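Local coordinates for protein FAM179B (Mus musculus, PDB 5DN7) that binds microtubules and promotes their polymerization through HEAT-repeat TOG domains, of which this chain is the second, and takes part in ciliogenesis, at residues 19-24 / 57-62; 107-112 / 141-146; 114-119 / 160-165; 204-209 / 223-228; 242-245 / 250-253. One frame throughout, in Å; residues are numbered along the deposited sequence.

Interaction 1: residues 19-24 / 57-62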
# COMPACT_ATOMS: atom_id res chain seq x y z
N LYS A 19 29.24 3.86 4.75
CA LYS A 19 28.27 3.13 5.57
C LYS A 19 27.33 2.34 4.66
O LYS A 19 26.87 2.87 3.64
CB LYS A 19 27.48 4.09 6.47
CG LYS A 19 26.62 3.41 7.51
CD LYS A 19 27.47 2.83 8.63
CE LYS A 19 26.59 2.15 9.67
NZ LYS A 19 27.36 1.78 10.88
N PHE A 20 27.07 1.09 5.03
CA PHE A 20 26.24 0.20 4.21
C PHE A 20 26.75 0.09 2.77
O PHE A 20 25.98 -0.29 1.87
CB PHE A 20 24.79 0.67 4.19
CG PHE A 20 24.23 0.97 5.56
CD1 PHE A 20 24.34 0.04 6.58
CD2 PHE A 20 23.61 2.19 5.82
CE1 PHE A 20 23.83 0.31 7.83
CE2 PHE A 20 23.11 2.47 7.08
CZ PHE A 20 23.22 1.53 8.09
N GLU A 21 28.02 0.44 2.55
CA GLU A 21 28.62 0.50 1.20
C GLU A 21 28.02 1.61 0.33
O GLU A 21 28.26 1.64 -0.88
CB GLU A 21 28.48 -0.84 0.47
CG GLU A 21 28.88 -2.06 1.28
CD GLU A 21 30.01 -2.84 0.63
OE1 GLU A 21 30.65 -2.31 -0.31
OE2 GLU A 21 30.25 -3.99 1.05
N ILE A 22 27.24 2.50 0.93
CA ILE A 22 26.53 3.52 0.16
C ILE A 22 26.76 4.93 0.70
O ILE A 22 27.10 5.84 -0.06
CB ILE A 22 25.00 3.24 0.15
CG1 ILE A 22 24.72 1.76 -0.12
CG2 ILE A 22 24.31 4.11 -0.89
CD1 ILE A 22 23.34 1.31 0.30
N ILE A 23 26.59 5.10 2.00
CA ILE A 23 26.58 6.43 2.61
C ILE A 23 27.91 6.82 3.24
O ILE A 23 28.38 6.14 4.15
CB ILE A 23 25.50 6.53 3.70
CG1 ILE A 23 24.23 5.81 3.26
CG2 ILE A 23 25.23 7.98 4.04
CD1 ILE A 23 23.22 5.68 4.38
N PRO A 24 28.51 7.91 2.77
CA PRO A 24 29.66 8.56 3.41
C PRO A 24 29.36 8.89 4.88
O PRO A 24 28.29 9.46 5.14
CB PRO A 24 29.84 9.84 2.59
CG PRO A 24 29.28 9.49 1.25
CD PRO A 24 28.13 8.58 1.51
N SER A 57 22.92 -4.83 -6.57
CA SER A 57 23.32 -6.18 -6.94
C SER A 57 24.82 -6.39 -6.69
O SER A 57 25.32 -7.52 -6.75
CB SER A 57 22.97 -6.48 -8.40
OG SER A 57 23.99 -6.06 -9.28
N SER A 58 25.53 -5.29 -6.42
CA SER A 58 26.94 -5.31 -6.04
C SER A 58 27.10 -5.15 -4.56
O SER A 58 28.18 -5.19 -4.05
CB SER A 58 27.69 -4.16 -6.67
OG SER A 58 27.71 -4.30 -8.05
N THR A 59 25.99 -4.94 -3.89
CA THR A 59 25.96 -4.70 -2.46
C THR A 59 25.58 -5.96 -1.71
O THR A 59 24.59 -6.60 -2.04
CB THR A 59 24.95 -3.59 -2.10
OG1 THR A 59 25.17 -2.45 -2.94
CG2 THR A 59 25.08 -3.18 -0.65
N PRO A 60 26.39 -6.33 -0.72
CA PRO A 60 26.04 -7.46 0.14
C PRO A 60 24.70 -7.28 0.85
O PRO A 60 24.34 -6.18 1.29
CB PRO A 60 27.19 -7.51 1.16
CG PRO A 60 27.95 -6.23 0.98
CD PRO A 60 27.72 -5.79 -0.43
N HIS A 61 23.98 -8.39 0.97
CA HIS A 61 22.68 -8.46 1.62
C HIS A 61 22.62 -7.75 2.97
O HIS A 61 21.69 -6.98 3.24
CB HIS A 61 22.27 -9.92 1.78
CG HIS A 61 20.98 -10.10 2.52
ND1 HIS A 61 19.75 -10.05 1.91
CD2 HIS A 61 20.73 -10.32 3.84
CE1 HIS A 61 18.80 -10.23 2.81
NE2 HIS A 61 19.37 -10.40 3.99
N ALA A 62 23.61 -8.01 3.82
CA ALA A 62 23.66 -7.45 5.17
C ALA A 62 23.65 -5.92 5.16
O ALA A 62 22.95 -5.27 5.96
CB ALA A 62 24.90 -7.96 5.90
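Glu21 and Pro60 reach toward each other from opposite directions across the gap between the N-terminal loop and the turn leading into helix 61-74. The glutamate carboxylate meets the outer rim of the proline ring with one oxygen: Glu21 OE2 lies 3.2 Å from Pro60 CG and 3.4 Å from Pro60 CD. These are polar oxygen-to-methylene contacts without a hydrogen bond, and both residues are exposed. The carboxylate gets there by a bent chain: CG stands beside the backbone N (chi1 -48°), and a turn at chi2 sends the end on toward the ring. Beside this pair, Thr59 presents its methyl group and not its hydroxyl; Thr59 CG2, anti to the backbone N, lies 3.9 Å from the carbonyl oxygen Phe20 O and also grazes the CB of Glu21. In the tightly wound loop Phe20 and Glu21 both have positive phi. Lys19 O accepts from two amides, Ile22 N and Ile23 N, and Lys19 N donates back to Ile23 O, so that Ile22 and Ile23 both face Lys19; the arrangement fits a classic beta bulge within a loop. The contact joins the N-terminal end of this TOG domain's HEAT-repeat solenoid, where the predicted fourth repeat begins, to the entry of helix 61-74, at the border of the predicted fifth. Phe20 itself turns its ring to its own loop: Lys19 CG sits 3.6 Å above one face, over the ring centre, while Ile23 CD1 lies at the edge, in the ring plane. Beneath the bulge, buried Ile22 packs on Phe54 and on Phe67.

Interaction 2: residues 107-112 / 141-146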
# COMPACT_ATOMS: atom_id res chain seq x y z
N PRO A 107 10.16 -6.09 5.02
CA PRO A 107 10.66 -4.79 5.46
C PRO A 107 10.10 -3.60 4.65
O PRO A 107 9.66 -2.63 5.25
CB PRO A 107 12.17 -4.91 5.25
CG PRO A 107 12.45 -6.33 5.48
CD PRO A 107 11.24 -7.09 4.95
N VAL A 108 10.11 -3.68 3.33
CA VAL A 108 9.62 -2.56 2.53
C VAL A 108 8.13 -2.35 2.81
O VAL A 108 7.67 -1.21 2.95
CB VAL A 108 9.88 -2.75 1.02
CG1 VAL A 108 9.18 -1.65 0.19
CG2 VAL A 108 11.37 -2.72 0.73
N ILE A 109 7.37 -3.43 2.93
CA ILE A 109 5.94 -3.28 3.24
C ILE A 109 5.70 -2.73 4.66
O ILE A 109 4.81 -1.92 4.86
CB ILE A 109 5.15 -4.60 3.03
CG1 ILE A 109 4.88 -4.80 1.54
CG2 ILE A 109 3.81 -4.57 3.76
CD1 ILE A 109 3.99 -6.02 1.21
N ALA A 110 6.51 -3.13 5.65
CA ALA A 110 6.33 -2.58 7.00
C ALA A 110 6.61 -1.07 6.97
O ALA A 110 5.82 -0.24 7.52
CB ALA A 110 7.23 -3.28 7.99
N ALA A 111 7.70 -0.72 6.29
CA ALA A 111 8.07 0.68 6.12
C ALA A 111 6.93 1.46 5.47
O ALA A 111 6.60 2.57 5.89
CB ALA A 111 9.34 0.82 5.30
N SER A 112 6.31 0.88 4.46
CA SER A 112 5.26 1.60 3.75
C SER A 112 3.96 1.70 4.55
O SER A 112 3.23 2.70 4.46
CB SER A 112 5.02 0.93 2.40
OG SER A 112 6.22 0.95 1.65
N GLN A 141 -1.27 -10.31 -5.80
CA GLN A 141 -1.89 -11.11 -4.74
C GLN A 141 -0.99 -11.24 -3.51
O GLN A 141 -1.45 -11.01 -2.39
CB GLN A 141 -2.30 -12.49 -5.27
CG GLN A 141 -3.09 -13.33 -4.26
CD GLN A 141 -4.36 -12.62 -3.80
OE1 GLN A 141 -5.38 -12.61 -4.50
NE2 GLN A 141 -4.29 -11.98 -2.63
N ARG A 142 0.28 -11.60 -3.71
CA ARG A 142 1.25 -11.63 -2.61
C ARG A 142 1.24 -10.33 -1.76
O ARG A 142 0.98 -10.35 -0.53
CB ARG A 142 2.66 -11.88 -3.16
CG ARG A 142 3.11 -13.33 -3.05
CD ARG A 142 4.64 -13.49 -3.19
NE ARG A 142 5.34 -13.38 -1.91
CZ ARG A 142 6.66 -13.34 -1.77
NH1 ARG A 142 7.45 -13.39 -2.84
NH2 ARG A 142 7.20 -13.23 -0.56
N VAL A 143 1.52 -9.21 -2.45
CA VAL A 143 1.50 -7.87 -1.85
C VAL A 143 0.23 -7.69 -1.03
O VAL A 143 0.29 -7.33 0.14
CB VAL A 143 1.56 -6.75 -2.91
CG1 VAL A 143 1.32 -5.36 -2.26
CG2 VAL A 143 2.88 -6.77 -3.64
N LEU A 144 -0.93 -8.00 -1.62
CA LEU A 144 -2.19 -7.76 -0.95
C LEU A 144 -2.41 -8.64 0.27
O LEU A 144 -3.01 -8.19 1.23
CB LEU A 144 -3.37 -7.92 -1.91
CG LEU A 144 -3.58 -6.88 -3.02
CD1 LEU A 144 -4.98 -6.98 -3.64
CD2 LEU A 144 -3.31 -5.47 -2.51
N SER A 145 -1.95 -9.89 0.26
CA SER A 145 -2.16 -10.75 1.44
C SER A 145 -1.34 -10.25 2.64
O SER A 145 -1.87 -10.06 3.80
CB SER A 145 -1.82 -12.20 1.11
OG SER A 145 -2.62 -12.65 0.02
N LEU A 146 -0.06 -9.98 2.33
CA LEU A 146 0.79 -9.37 3.35
C LEU A 146 0.12 -8.12 3.89
O LEU A 146 -0.07 -7.96 5.07
CB LEU A 146 2.17 -9.04 2.79
CG LEU A 146 2.96 -10.25 2.29
CD1 LEU A 146 4.39 -9.87 1.90
CD2 LEU A 146 2.94 -11.35 3.36
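Ile109 and Leu146 mark the closest approach of two helical segments, 107-112 and 141-146, with their CA atoms 8.0 Å apart. Both segments are regular helix throughout, and no hydrogen bond passes between them; the contact is apolar and rests, on the side of 107-112, on a single methyl group. Ile109 CD1, at the end of an extended branch (chi2 -175°) that carries it away from its own backbone, lies 3.9 Å from Leu146 CB and equally close to Leu146 CD1; the two side chains cross at about a right angle, so the isoleucine end presses on the flank of the leucine. The same methyl also comes within 4.1 Å of the carbonyl oxygen Val143 O, one turn earlier, and within 4.4 Å of Val143 CG1. Behind this apolar point each helix folds a serine back on itself. Ser112 OG donates to Val108 O at 2.9 Å, tilted from the carbonyl plane and from the face opposite to that used by Ser112 N, while Ser145 OG donates to Gln141 O from above its plane. These bonds satisfy the hydroxyls within their own helices. Ile109 also leans on Leu134 of helix 121-138, and Leu146 touches Leu105. Such aliphatic packing between helices of the predicted sixth and seventh HEAT repeats is what stacks one repeat on the next in the alpha-solenoid of a TOG domain.

Interaction 3: residues 114-119 / 160-165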
# COMPACT_ATOMS: atom_id res chain seq x y z
N LYS A 114 3.79 1.94 7.82
CA LYS A 114 4.01 3.00 8.81
C LYS A 114 3.49 4.39 8.39
O LYS A 114 2.86 5.08 9.19
CB LYS A 114 5.50 3.11 9.15
CG LYS A 114 5.78 4.18 10.19
CD LYS A 114 7.27 4.38 10.43
CE LYS A 114 7.91 3.15 11.05
NZ LYS A 114 9.37 3.35 11.29
N VAL A 115 3.75 4.80 7.15
CA VAL A 115 3.39 6.15 6.71
C VAL A 115 1.95 6.26 6.20
O VAL A 115 1.52 7.33 5.79
CB VAL A 115 4.35 6.68 5.61
CG1 VAL A 115 5.77 6.77 6.14
CG2 VAL A 115 4.25 5.82 4.32
N LEU A 116 1.20 5.16 6.20
CA LEU A 116 -0.19 5.22 5.77
C LEU A 116 -1.09 6.03 6.72
O LEU A 116 -2.18 6.46 6.34
CB LEU A 116 -0.76 3.82 5.64
CG LEU A 116 -0.19 2.83 4.62
CD1 LEU A 116 -1.08 1.61 4.67
CD2 LEU A 116 -0.14 3.41 3.21
N ALA A 117 -0.63 6.20 7.97
CA ALA A 117 -1.36 6.99 8.95
C ALA A 117 -1.28 8.46 8.61
O ALA A 117 -2.07 9.27 9.13
CB ALA A 117 -0.80 6.75 10.34
N ASP A 118 -0.32 8.82 7.77
CA ASP A 118 -0.05 10.22 7.47
C ASP A 118 -0.93 10.69 6.32
O ASP A 118 -0.79 10.25 5.18
CB ASP A 118 1.44 10.41 7.14
CG ASP A 118 1.80 11.88 6.91
OD1 ASP A 118 0.91 12.76 7.03
OD2 ASP A 118 2.99 12.16 6.64
N ASN A 119 -1.83 11.61 6.64
CA ASN A 119 -2.91 11.98 5.75
C ASN A 119 -2.50 13.05 4.73
O ASN A 119 -3.26 13.96 4.45
CB ASN A 119 -4.10 12.49 6.58
CG ASN A 119 -5.38 12.55 5.78
OD1 ASN A 119 -5.64 11.67 4.96
ND2 ASN A 119 -6.17 13.60 5.99
N GLU A 160 -8.18 2.02 6.23
CA GLU A 160 -8.78 2.68 5.07
C GLU A 160 -7.89 2.57 3.82
O GLU A 160 -8.35 2.16 2.77
CB GLU A 160 -9.04 4.15 5.38
CG GLU A 160 -10.00 4.81 4.39
CD GLU A 160 -9.99 6.36 4.45
OE1 GLU A 160 -9.67 6.95 5.52
OE2 GLU A 160 -10.32 6.98 3.42
N GLU A 161 -6.62 2.93 3.98
CA GLU A 161 -5.65 2.87 2.89
C GLU A 161 -5.28 1.46 2.45
O GLU A 161 -4.97 1.26 1.29
CB GLU A 161 -4.38 3.61 3.30
CG GLU A 161 -4.58 5.11 3.27
CD GLU A 161 -4.99 5.59 1.88
OE1 GLU A 161 -4.09 5.84 1.04
OE2 GLU A 161 -6.20 5.74 1.63
N VAL A 162 -5.30 0.49 3.37
CA VAL A 162 -5.17 -0.91 2.98
C VAL A 162 -6.28 -1.25 1.98
O VAL A 162 -6.02 -1.81 0.89
CB VAL A 162 -5.27 -1.87 4.19
CG1 VAL A 162 -5.49 -3.30 3.71
CG2 VAL A 162 -4.01 -1.77 5.04
N VAL A 163 -7.51 -0.89 2.34
CA VAL A 163 -8.61 -1.18 1.43
C VAL A 163 -8.43 -0.42 0.08
O VAL A 163 -8.63 -1.00 -1.00
CB VAL A 163 -9.98 -0.82 2.04
CG1 VAL A 163 -11.11 -1.25 1.09
CG2 VAL A 163 -10.13 -1.47 3.38
N ASN A 164 -8.01 0.83 0.13
CA ASN A 164 -7.86 1.58 -1.12
C ASN A 164 -6.76 1.01 -2.01
O ASN A 164 -6.86 1.04 -3.24
CB ASN A 164 -7.58 3.06 -0.87
CG ASN A 164 -8.84 3.85 -0.47
OD1 ASN A 164 -9.95 3.56 -0.92
ND2 ASN A 164 -8.65 4.85 0.38
N ILE A 165 -5.69 0.52 -1.40
CA ILE A 165 -4.59 -0.08 -2.16
C ILE A 165 -5.06 -1.40 -2.79
O ILE A 165 -4.65 -1.74 -3.91
CB ILE A 165 -3.35 -0.30 -1.25
CG1 ILE A 165 -2.71 1.05 -0.92
CG2 ILE A 165 -2.31 -1.18 -1.92
CD1 ILE A 165 -1.71 0.97 0.27
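Leu116 pushes its two methyl groups against one side of helix 156-172, at residues 160-165, and each finds a different partner. Leu116 CD1 lies 4.1 Å from Glu161 CB and, more loosely, 4.5 Å from Val162 CG2. The other branch meets Ile165 tip to tip, with Leu116 CD2 and Ile165 CD1 4.1 Å apart. Glu161 thus shows the leucine only its aliphatic stem, and its CG passes the backbone oxygen Leu116 O at 4.1 Å. A bend at chi2 (-58°) then turns the carboxylate aside, where both oxygens are held although the residue is buried. Asn164 ND2 donates to Glu161 OE2 over 2.9 Å in a nearly straight bond (166°), with the acceptor in the amide plane, and Glu161 OE1 is hydrogen-bonded to Tyr127 OH. With alanine in place of Glu161, the CB under Leu116 would remain, but Tyr127 OH and Asn164 ND2 would probably both be left without this partner in a buried setting, and the asparagine amide would be freer to turn. Asn164 is itself fixed from behind, through a hydrogen bond of its OD1 to Tyr261 OH. Tyr127 also packs against Leu116, so one tyrosine meets both the apolar and the polar half of the contact. The loop 114-119 links helix 105-114 to helix 121-138, which supplies Tyr127 and, beside Ile165, Phe131. Helix 156-172, which the loop packs on, has helix 196-213 along another side, where Ala201 meets Val163 and Asn164.

Interaction 4: residues 204-209 / 223-228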
# COMPACT_ATOMS: atom_id res chain seq x y z
N GLU A 204 -16.79 0.12 -1.95
CA GLU A 204 -16.20 0.30 -3.29
C GLU A 204 -15.40 -0.93 -3.72
O GLU A 204 -15.49 -1.38 -4.90
CB GLU A 204 -15.29 1.53 -3.33
CG GLU A 204 -16.03 2.84 -3.19
CD GLU A 204 -16.97 3.15 -4.38
OE1 GLU A 204 -16.47 3.47 -5.49
OE2 GLU A 204 -18.20 3.10 -4.18
N ALA A 205 -14.63 -1.47 -2.78
CA ALA A 205 -13.85 -2.65 -3.08
C ALA A 205 -14.77 -3.79 -3.48
O ALA A 205 -14.48 -4.50 -4.43
CB ALA A 205 -12.97 -3.06 -1.91
N PHE A 206 -15.89 -3.94 -2.79
CA PHE A 206 -16.82 -5.02 -3.12
C PHE A 206 -17.46 -4.80 -4.50
O PHE A 206 -17.71 -5.77 -5.22
CB PHE A 206 -17.87 -5.19 -2.02
CG PHE A 206 -17.53 -6.35 -1.05
CD1 PHE A 206 -16.37 -6.31 -0.28
CD2 PHE A 206 -18.33 -7.48 -0.98
CE1 PHE A 206 -16.03 -7.37 0.57
CE2 PHE A 206 -17.99 -8.56 -0.14
CZ PHE A 206 -16.84 -8.49 0.64
N ALA A 207 -17.71 -3.55 -4.89
CA ALA A 207 -18.19 -3.28 -6.25
C ALA A 207 -17.18 -3.77 -7.28
O ALA A 207 -17.54 -4.44 -8.27
CB ALA A 207 -18.49 -1.78 -6.45
N VAL A 208 -15.90 -3.46 -7.04
CA VAL A 208 -14.86 -3.93 -7.96
C VAL A 208 -14.71 -5.47 -7.97
O VAL A 208 -14.46 -6.08 -9.02
CB VAL A 208 -13.50 -3.30 -7.65
CG1 VAL A 208 -12.47 -3.76 -8.68
CG2 VAL A 208 -13.61 -1.79 -7.68
N LEU A 209 -14.84 -6.10 -6.81
CA LEU A 209 -14.83 -7.56 -6.77
C LEU A 209 -15.99 -8.13 -7.58
O LEU A 209 -15.79 -9.04 -8.35
CB LEU A 209 -14.88 -8.08 -5.34
CG LEU A 209 -13.63 -7.81 -4.52
CD1 LEU A 209 -13.89 -8.18 -3.08
CD2 LEU A 209 -12.45 -8.62 -5.08
N LYS A 223 -21.63 -14.76 0.60
CA LYS A 223 -21.08 -15.60 1.62
C LYS A 223 -20.06 -14.84 2.46
O LYS A 223 -20.04 -14.97 3.64
CB LYS A 223 -20.45 -16.84 1.02
CG LYS A 223 -21.43 -17.65 0.19
CD LYS A 223 -21.04 -19.10 0.03
CE LYS A 223 -20.88 -19.49 -1.41
NZ LYS A 223 -19.58 -20.17 -1.61
N ALA A 224 -19.20 -14.07 1.80
CA ALA A 224 -18.26 -13.21 2.51
C ALA A 224 -18.98 -12.28 3.48
O ALA A 224 -18.56 -12.14 4.63
CB ALA A 224 -17.43 -12.41 1.53
N VAL A 225 -20.06 -11.64 3.03
CA VAL A 225 -20.85 -10.78 3.90
C VAL A 225 -21.43 -11.62 5.06
O VAL A 225 -21.54 -11.14 6.19
CB VAL A 225 -21.99 -10.07 3.15
CG1 VAL A 225 -22.90 -9.29 4.12
CG2 VAL A 225 -21.45 -9.14 2.03
N ASP A 226 -21.77 -12.87 4.78
CA ASP A 226 -22.33 -13.71 5.84
C ASP A 226 -21.32 -13.95 6.94
O ASP A 226 -21.70 -14.02 8.10
CB ASP A 226 -22.81 -15.05 5.30
CG ASP A 226 -24.19 -14.96 4.68
OD1 ASP A 226 -24.94 -14.03 5.05
OD2 ASP A 226 -24.51 -15.82 3.83
N THR A 227 -20.04 -14.08 6.60
CA THR A 227 -19.02 -14.28 7.64
C THR A 227 -18.83 -13.09 8.61
O THR A 227 -18.15 -13.23 9.63
CB THR A 227 -17.64 -14.62 7.03
OG1 THR A 227 -17.05 -13.45 6.45
CG2 THR A 227 -17.78 -15.69 5.98
N VAL A 228 -19.42 -11.93 8.32
CA VAL A 228 -19.20 -10.81 9.22
C VAL A 228 -20.49 -10.17 9.73
O VAL A 228 -20.41 -9.24 10.51
CB VAL A 228 -18.35 -9.68 8.57
CG1 VAL A 228 -17.00 -10.22 8.11
CG2 VAL A 228 -19.10 -9.02 7.45
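The ring of Phe206 points from helix 196-213 to Ala224 and Val225 of helix 219-226, with Ala224 CB at its edge, near the ring plane, 4.1 Å from Phe206 CZ. One face of the ring is backed from its own helix by Leu209 CD1, which stands 4.2 Å above the plane and is displaced toward the rim. The two helices are neighbours in the chain and run roughly antiparallel, as successive helices do in the HEAT-type solenoid of a TOG domain. The ring bridges well-separated backbones: the nearest CA atoms, those of Phe206 and Val225, are 9.9 Å apart. Val225 approaches obliquely, and its CG2, which lies beside the backbone N, comes 4.1 Å from Phe206 CE2. All three touching residues are buried. Leu191 also packs on the phenylalanine, while Val225 continues the apolar layer onto Val237, Met238 and Val241 of helix 237-246. Just beyond Val225, Thr227 turns its hydroxyl back on the chain, and Thr227 OG1 donates 2.7 Å to Ala224 O, in the carbonyl plane and on a lone pair.

Interaction 5: residues 242-245 / 250-253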
# COMPACT_ATOMS: atom_id res chain seq x y z
N GLN A 242 -25.79 -4.76 -1.31
CA GLN A 242 -26.69 -4.90 -2.43
C GLN A 242 -27.01 -3.57 -3.08
O GLN A 242 -27.02 -3.46 -4.25
CB GLN A 242 -27.95 -5.66 -2.03
CG GLN A 242 -27.67 -7.11 -1.70
CD GLN A 242 -28.90 -7.91 -1.45
OE1 GLN A 242 -29.61 -7.69 -0.48
NE2 GLN A 242 -29.16 -8.84 -2.31
N ALA A 243 -27.22 -2.56 -2.26
CA ALA A 243 -27.47 -1.21 -2.76
C ALA A 243 -26.28 -0.76 -3.60
O ALA A 243 -26.47 -0.31 -4.72
CB ALA A 243 -27.72 -0.26 -1.63
N ARG A 244 -25.07 -0.91 -3.08
CA ARG A 244 -23.87 -0.55 -3.83
C ARG A 244 -23.72 -1.33 -5.14
O ARG A 244 -23.41 -0.75 -6.17
CB ARG A 244 -22.61 -0.75 -2.98
CG ARG A 244 -21.31 -0.37 -3.71
CD ARG A 244 -21.36 1.10 -4.18
NE ARG A 244 -20.20 1.50 -4.97
CZ ARG A 244 -20.12 1.39 -6.29
NH1 ARG A 244 -21.14 0.86 -6.96
NH2 ARG A 244 -19.03 1.78 -6.93
N LEU A 245 -23.94 -2.64 -5.09
CA LEU A 245 -23.78 -3.50 -6.27
C LEU A 245 -24.82 -3.18 -7.33
O LEU A 245 -24.56 -3.34 -8.51
CB LEU A 245 -23.89 -4.98 -5.90
CG LEU A 245 -22.62 -5.78 -5.61
CD1 LEU A 245 -21.57 -4.94 -4.91
CD2 LEU A 245 -23.01 -6.98 -4.78
N LEU A 250 -18.24 2.09 -11.17
CA LEU A 250 -17.06 1.61 -10.48
C LEU A 250 -16.14 2.77 -10.15
O LEU A 250 -16.18 3.78 -10.83
CB LEU A 250 -16.33 0.58 -11.35
CG LEU A 250 -17.07 -0.73 -11.60
CD1 LEU A 250 -16.42 -1.44 -12.76
CD2 LEU A 250 -17.07 -1.60 -10.34
N PRO A 251 -15.29 2.62 -9.11
CA PRO A 251 -14.27 3.63 -8.87
C PRO A 251 -13.24 3.57 -10.01
O PRO A 251 -13.30 2.64 -10.81
CB PRO A 251 -13.65 3.20 -7.54
CG PRO A 251 -13.75 1.70 -7.60
CD PRO A 251 -15.11 1.45 -8.22
N ARG A 252 -12.34 4.54 -10.08
CA ARG A 252 -11.32 4.57 -11.12
C ARG A 252 -10.05 5.03 -10.49
O ARG A 252 -10.06 5.50 -9.34
CB ARG A 252 -11.71 5.52 -12.27
CG ARG A 252 -11.84 7.00 -11.83
CD ARG A 252 -12.15 7.93 -13.01
NE ARG A 252 -11.10 7.88 -14.03
CZ ARG A 252 -9.99 8.60 -13.99
NH1 ARG A 252 -9.78 9.43 -12.98
NH2 ARG A 252 -9.09 8.50 -14.96
N LEU A 253 -8.96 4.95 -11.25
CA LEU A 253 -7.66 5.39 -10.78
C LEU A 253 -7.24 6.69 -11.43
O LEU A 253 -7.37 6.84 -12.64
CB LEU A 253 -6.59 4.34 -11.08
CG LEU A 253 -6.65 3.02 -10.32
CD1 LEU A 253 -5.45 2.19 -10.73
CD2 LEU A 253 -6.65 3.27 -8.82
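Arg244 carries its side of this contact through one terminal nitrogen, NH2, which meets the chain at the junction of Leu250 and Pro251. Arg244 NH2 lies 4.1 Å from Leu250 CA, at the guanidinium edge and near its plane, and equally far from Pro251 CD, which is approached obliquely. The arginine starts with CG anti to the backbone N (chi1 -179°) and bends at chi2, bringing its far end from helix 237-246 to the segment ahead of strand 252-253. The proline side is the tightly packed one because of its surroundings: Pro251 is buried and packs also on Val208 of helix 196-213, Ile167 of helix 156-172 and Val259 of the partner strand. Leu250 forms the looser side: its CB points away from the helix, its nearest side-chain atom, CD2, stays 5.2 Å from Arg244 NH2, and the residue is exposed to solvent. Neither residue offers the guanidinium a hydrogen bond; its polar partners flank the site. Arg244 NH2 donates to Thr249 O, immediately before Leu250, Arg244 NE forms a salt bridge with Glu204 OE2, and Arg244 NH1 has a weak bond to Arg247 O. The carbon contacts of NH2 are therefore probably a consequence of this polar grip, in which the buried guanidinium is likely to be balanced by a carboxylate from another helix while it holds backbone carbonyls just after helix 237-246.

The contacts follow the solenoid from end to end. Interaction 1 comes first along the chain, at the N-terminal edge; its centre is about 45 Å from that of interaction 4, on the other side of the chain's centre. Interactions 2 and 3 lie in the middle, about 12 Å apart between centres. Their segments alternate in sequence, and Leu144 of one touches Ile165 of the other. Val163 packs on Ala205, which connects interaction 3 to interaction 4. Interactions 4 and 5, again about 12 Å apart, close the C-terminal end, where Ala207 O meets Leu250. Helix, loop and strand-end contacts thus run the length of this TOG domain, one of those through which the protein interacts with microtubules.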